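Uncharacterized protein lp_2664 (Lactobacillus plantarum WCFS1, PDB 2PJQ) is of unknown function but carries an HD domain, which suggests a metal-dependent phosphohydrolase related to the HD phosphodiesterases. Local coordinates at residues H201-A204 with V205-F209; V210-F213 with K214-T218. All coordinates share one frame; numbering follows the deposited sequence.

Contact 1. Residues H201-A204 with V205-F209; sequences HRTA and VMHEF
OG1 of Thr-203 sits beside the backbone N (chi1 -47°), which leaves CG2 anti to that N and lays the methyl alongside the imidazole of His-207. The two side chains run side by side, and CG2 of Thr-203 meets the ring edge in its plane, 3.4 Å from ND1 of His-207. The carbonyl O of Thr-203 takes two donors from the same residue: His-207 N at 3.0 Å, nearly straight at 170°, and ND1 of His-207 at 3.4 Å, a weak and more bent bond. This is the first turn of helix 204-219, the last helix of an all-helical HD-domain protein, entered from the loop after helix 193-198. Its next rung is Glu-208 N to Ala-204 O at 3.0 Å. The extended chain of Glu-208 runs beside the same carbonyl, its CB and CG each 3.6 Å from Ala-204 O. On the buried side CG of selenomethionine Met-206 rests 3.6 Å from the carbonyl O of Arg-202, while its side chain also packs on Phe-179 and Leu-183 of helix 175-183. Arg-202 is engaged outside the turn: NH1 bonds Leu-130 O and NH2 forms a salt bridge with Asp-220 of the second subunit. The ring of His-207 also stacks with Phe-184.

Contact 2. Residues V210-F213 with K214-T218; sequences VDQF and KAEWT
Phe-213 and Trp-217, and beside them Gln-212 and Glu-216, are pairs one turn apart within helix 204-219, making this a contact along the outer half of the chain's last helix, against the second subunit. The two aromatic side chains lie side by side and point the same way. In both, CG stands anti to the backbone N (chi1 179° in Phe-213), and this shared setting brings CE1 of Phe-213 within 4.0 Å of CE3 of Trp-217, an oblique apolar touch at the six-membered part of the indole. In the backbone, Trp-217 N bonds Phe-213 O at 3.1 Å. The pattern is the regular i to i+4 ladder of an alpha-helix, continued by Ala-215 N on Asp-211 O at 2.9 Å and by Glu-216 N on Gln-212 O. Lys-214 N bonds Val-210 O at 3.3 Å and, weakly, Asp-211 O. Gln-212 is bent at chi2 (-50°) and crosses Glu-216 at about a right angle, its amide plane turned 54° from the carboxylate. NE2 of Gln-212 gives OE2 of Glu-216 only a weak bond, 3.2 Å long. The stronger hold on that carboxylate comes from the second subunit, where the backbone N of Ala-135 bonds OE2 and that of Ile-136 bonds OE1 weakly; two peptide N-H groups would be expected to stabilise its negative charge. Within its own chain Phe-213 packs on Ile-152 and on Ile-176 of helix 175-183, and Trp-217 meets Tyr-153 edge-to-face.

Overall arrangement
Contacts 1 and 2 follow one another along helix 204-219, their centres 14 Å apart: residues 201-209 carry the loop into its first turns, residues 210-218 form its later turns, farther from the centre of the chain. Both are partly buried and both reach the second subunit. Helix 175-183 is a common neighbour, packed against Met-206 in the first and Val-210 in the second; contact 1 meets helix 134-148 of both its own chain and the second subunit, contact 2 the N-terminal end of the second subunit's copy. Chemistry follows position: a loop-to-helix entry with an intersubunit salt bridge in contact 1, aromatic packing and a carboxylate held across the interface in contact 2.

Contact 1. Residues H201-A204 with V205-F209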
loop_
_atom_site.group_PDB
_atom_site.type_symbol
_atom_site.label_atom_id
_atom_site.label_comp_id
_atom_site.label_asym_id
_atom_site.label_seq_id
_atom_site.Cartn_x
_atom_site.Cartn_y
_atom_site.Cartn_z
ATOM N N HIS B 201 -1.930 -17.352 -12.675
ATOM C CA HIS B 201 -0.586 -16.781 -12.612
ATOM C C HIS B 201 -0.617 -15.475 -11.830
ATOM O O HIS B 201 0.148 -14.551 -12.088
ATOM C CB HIS B 201 -0.002 -16.511 -14.003
ATOM C CG HIS B 201 1.474 -16.224 -13.985
ATOM N ND1 HIS B 201 2.087 -15.528 -12.961
ATOM C CD2 HIS B 201 2.457 -16.533 -14.864
ATOM C CE1 HIS B 201 3.380 -15.422 -13.211
ATOM N NE2 HIS B 201 3.631 -16.024 -14.359
ATOM N N ARG B 202 -1.511 -15.402 -10.857
ATOM C CA ARG B 202 -1.615 -14.197 -10.071
ATOM C C ARG B 202 -1.721 -14.491 -8.585
ATOM O O ARG B 202 -2.003 -13.597 -7.800
ATOM C CB ARG B 202 -2.814 -13.378 -10.560
ATOM C CG ARG B 202 -2.674 -12.948 -12.012
ATOM C CD ARG B 202 -3.725 -11.951 -12.432
ATOM N NE ARG B 202 -3.338 -11.299 -13.678
ATOM C CZ ARG B 202 -4.012 -10.305 -14.253
ATOM N NH1 ARG B 202 -5.121 -9.848 -13.697
ATOM N NH2 ARG B 202 -3.558 -9.741 -15.364
ATOM N N THR B 203 -1.470 -15.738 -8.195
ATOM C CA THR B 203 -1.551 -16.119 -6.787
ATOM C C THR B 203 -0.159 -16.329 -6.190
ATOM O O THR B 203 0.091 -16.019 -5.024
ATOM C CB THR B 203 -2.368 -17.418 -6.634
ATOM O OG1 THR B 203 -3.565 -17.297 -7.398
ATOM C CG2 THR B 203 -2.764 -17.669 -5.168
ATOM N N ALA B 204 0.746 -16.853 -7.005
ATOM C CA ALA B 204 2.096 -17.131 -6.566
ATOM C C ALA B 204 2.778 -15.905 -5.970
ATOM O O ALA B 204 3.535 -16.009 -5.006
ATOM C CB ALA B 204 2.897 -17.664 -7.726
ATOM N N VAL B 205 2.497 -14.746 -6.551
ATOM C CA VAL B 205 3.076 -13.474 -6.123
ATOM C C VAL B 205 2.526 -13.008 -4.789
ATOM O O VAL B 205 3.252 -12.521 -3.939
ATOM C CB VAL B 205 2.767 -12.367 -7.147
ATOM C CG1 VAL B 205 3.776 -11.240 -6.995
ATOM C CG2 VAL B 205 2.757 -12.951 -8.574
HETATM N N MSE B 206 1.221 -13.129 -4.627
HETATM C CA MSE B 206 0.594 -12.717 -3.398
HETATM C C MSE B 206 1.142 -13.590 -2.290
HETATM O O MSE B 206 1.475 -13.082 -1.218
HETATM C CB MSE B 206 -0.922 -12.864 -3.493
HETATM C CG MSE B 206 -1.584 -12.022 -4.568
HETATM SE SE MSE B 206 -3.515 -12.267 -4.527
HETATM C CE MSE B 206 -4.007 -10.681 -3.554
ATOM N N HIS B 207 1.246 -14.897 -2.545
ATOM C CA HIS B 207 1.784 -15.816 -1.534
ATOM C C HIS B 207 3.240 -15.531 -1.177
ATOM O O HIS B 207 3.626 -15.680 -0.026
ATOM C CB HIS B 207 1.638 -17.281 -1.960
ATOM C CG HIS B 207 0.339 -17.892 -1.551
ATOM N ND1 HIS B 207 -0.749 -17.957 -2.395
ATOM C CD2 HIS B 207 -0.080 -18.380 -0.362
ATOM C CE1 HIS B 207 -1.784 -18.452 -1.740
ATOM N NE2 HIS B 207 -1.407 -18.716 -0.502
ATOM N N GLU B 208 4.051 -15.134 -2.153
ATOM C CA GLU B 208 5.442 -14.792 -1.871
ATOM C C GLU B 208 5.499 -13.526 -1.006
ATOM O O GLU B 208 6.401 -13.357 -0.176
ATOM C CB GLU B 208 6.218 -14.567 -3.173
ATOM C CG GLU B 208 6.851 -15.847 -3.726
ATOM C CD GLU B 208 6.983 -15.824 -5.238
ATOM O OE1 GLU B 208 7.673 -14.916 -5.754
ATOM O OE2 GLU B 208 6.390 -16.711 -5.906
ATOM N N PHE B 209 4.515 -12.652 -1.195
ATOM C CA PHE B 209 4.444 -11.409 -0.448
ATOM C C PHE B 209 4.054 -11.634 1.009
ATOM O O PHE B 209 4.753 -11.168 1.904
ATOM C CB PHE B 209 3.464 -10.437 -1.115
ATOM C CG PHE B 209 3.287 -9.154 -0.366
ATOM C CD1 PHE B 209 4.328 -8.237 -0.267
ATOM C CD2 PHE B 209 2.092 -8.877 0.286
ATOM C CE1 PHE B 209 4.178 -7.054 0.476
ATOM C CE2 PHE B 209 1.933 -7.698 1.034
ATOM C CZ PHE B 209 2.981 -6.788 1.126
#

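Contact 2. Residues V210-F213 with K214-T218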
loop_
_atom_site.group_PDB
_atom_site.type_symbol
_atom_site.label_atom_id
_atom_site.label_comp_id
_atom_site.label_asym_id
_atom_site.label_seq_id
_atom_site.Cartn_x
_atom_site.Cartn_y
_atom_site.Cartn_z
ATOM N N VAL B 210 2.947 -12.335 1.256
ATOM C CA VAL B 210 2.508 -12.601 2.626
ATOM C C VAL B 210 3.547 -13.457 3.369
ATOM O O VAL B 210 3.729 -13.342 4.589
ATOM C CB VAL B 210 1.147 -13.325 2.639
ATOM C CG1 VAL B 210 0.634 -13.498 4.070
ATOM C CG2 VAL B 210 0.160 -12.538 1.817
ATOM N N ASP B 211 4.237 -14.319 2.631
ATOM C CA ASP B 211 5.249 -15.164 3.237
ATOM C C ASP B 211 6.502 -14.351 3.549
ATOM O O ASP B 211 6.916 -14.261 4.705
ATOM C CB ASP B 211 5.536 -16.361 2.324
ATOM C CG ASP B 211 4.395 -17.383 2.344
ATOM O OD1 ASP B 211 3.400 -17.146 3.071
ATOM O OD2 ASP B 211 4.481 -18.417 1.651
ATOM N N GLN B 212 7.098 -13.734 2.538
ATOM C CA GLN B 212 8.278 -12.913 2.782
ATOM C C GLN B 212 8.017 -11.812 3.815
ATOM O O GLN B 212 8.932 -11.379 4.512
ATOM C CB GLN B 212 8.767 -12.288 1.481
ATOM C CG GLN B 212 9.799 -13.136 0.787
ATOM C CD GLN B 212 10.889 -13.554 1.737
ATOM O OE1 GLN B 212 10.879 -14.674 2.257
ATOM N NE2 GLN B 212 11.830 -12.645 1.998
ATOM N N PHE B 213 6.772 -11.358 3.914
ATOM C CA PHE B 213 6.424 -10.316 4.871
ATOM C C PHE B 213 6.497 -10.839 6.311
ATOM O O PHE B 213 6.941 -10.128 7.212
ATOM C CB PHE B 213 5.016 -9.765 4.575
ATOM C CG PHE B 213 4.564 -8.692 5.537
ATOM C CD1 PHE B 213 4.080 -9.025 6.798
ATOM C CD2 PHE B 213 4.637 -7.346 5.183
ATOM C CE1 PHE B 213 3.674 -8.033 7.702
ATOM C CE2 PHE B 213 4.236 -6.344 6.073
ATOM C CZ PHE B 213 3.751 -6.689 7.334
ATOM N N LYS B 214 6.072 -12.081 6.527
ATOM C CA LYS B 214 6.088 -12.655 7.868
ATOM C C LYS B 214 7.446 -13.235 8.201
ATOM O O LYS B 214 7.781 -13.415 9.371
ATOM C CB LYS B 214 5.000 -13.715 8.001
ATOM C CG LYS B 214 3.661 -13.174 7.567
ATOM C CD LYS B 214 2.547 -13.548 8.507
ATOM C CE LYS B 214 2.070 -14.944 8.261
ATOM N NZ LYS B 214 0.881 -15.160 9.111
ATOM N N ALA B 215 8.231 -13.525 7.174
ATOM C CA ALA B 215 9.569 -14.055 7.392
ATOM C C ALA B 215 10.456 -12.899 7.868
ATOM O O ALA B 215 11.229 -13.045 8.815
ATOM C CB ALA B 215 10.121 -14.655 6.096
ATOM N N GLU B 216 10.314 -11.752 7.199
ATOM C CA GLU B 216 11.064 -10.523 7.488
ATOM C C GLU B 216 10.669 -9.897 8.828
ATOM O O GLU B 216 11.514 -9.398 9.570
ATOM C CB GLU B 216 10.851 -9.510 6.348
ATOM C CG GLU B 216 11.625 -9.865 5.074
ATOM C CD GLU B 216 11.296 -8.993 3.855
ATOM O OE1 GLU B 216 11.135 -7.759 3.988
ATOM O OE2 GLU B 216 11.224 -9.552 2.744
ATOM N N TRP B 217 9.382 -9.930 9.135
ATOM C CA TRP B 217 8.888 -9.373 10.382
ATOM C C TRP B 217 9.429 -10.173 11.563
ATOM O O TRP B 217 9.935 -9.587 12.520
ATOM C CB TRP B 217 7.357 -9.380 10.380
ATOM C CG TRP B 217 6.736 -8.945 11.665
ATOM C CD1 TRP B 217 6.771 -9.609 12.859
ATOM C CD2 TRP B 217 5.926 -7.785 11.876
ATOM N NE1 TRP B 217 6.027 -8.941 13.797
ATOM C CE2 TRP B 217 5.495 -7.814 13.221
ATOM C CE3 TRP B 217 5.515 -6.726 11.062
ATOM C CZ2 TRP B 217 4.673 -6.824 13.770
ATOM C CZ3 TRP B 217 4.695 -5.743 11.609
ATOM C CH2 TRP B 217 4.284 -5.801 12.950
ATOM N N THR B 218 9.314 -11.501 11.494
ATOM C CA THR B 218 9.812 -12.368 12.558
ATOM C C THR B 218 11.331 -12.247 12.644
ATOM O O THR B 218 11.874 -12.055 13.732
ATOM C CB THR B 218 9.464 -13.860 12.314
ATOM O OG1 THR B 218 8.095 -14.107 12.666
ATOM C CG2 THR B 218 10.375 -14.765 13.145
#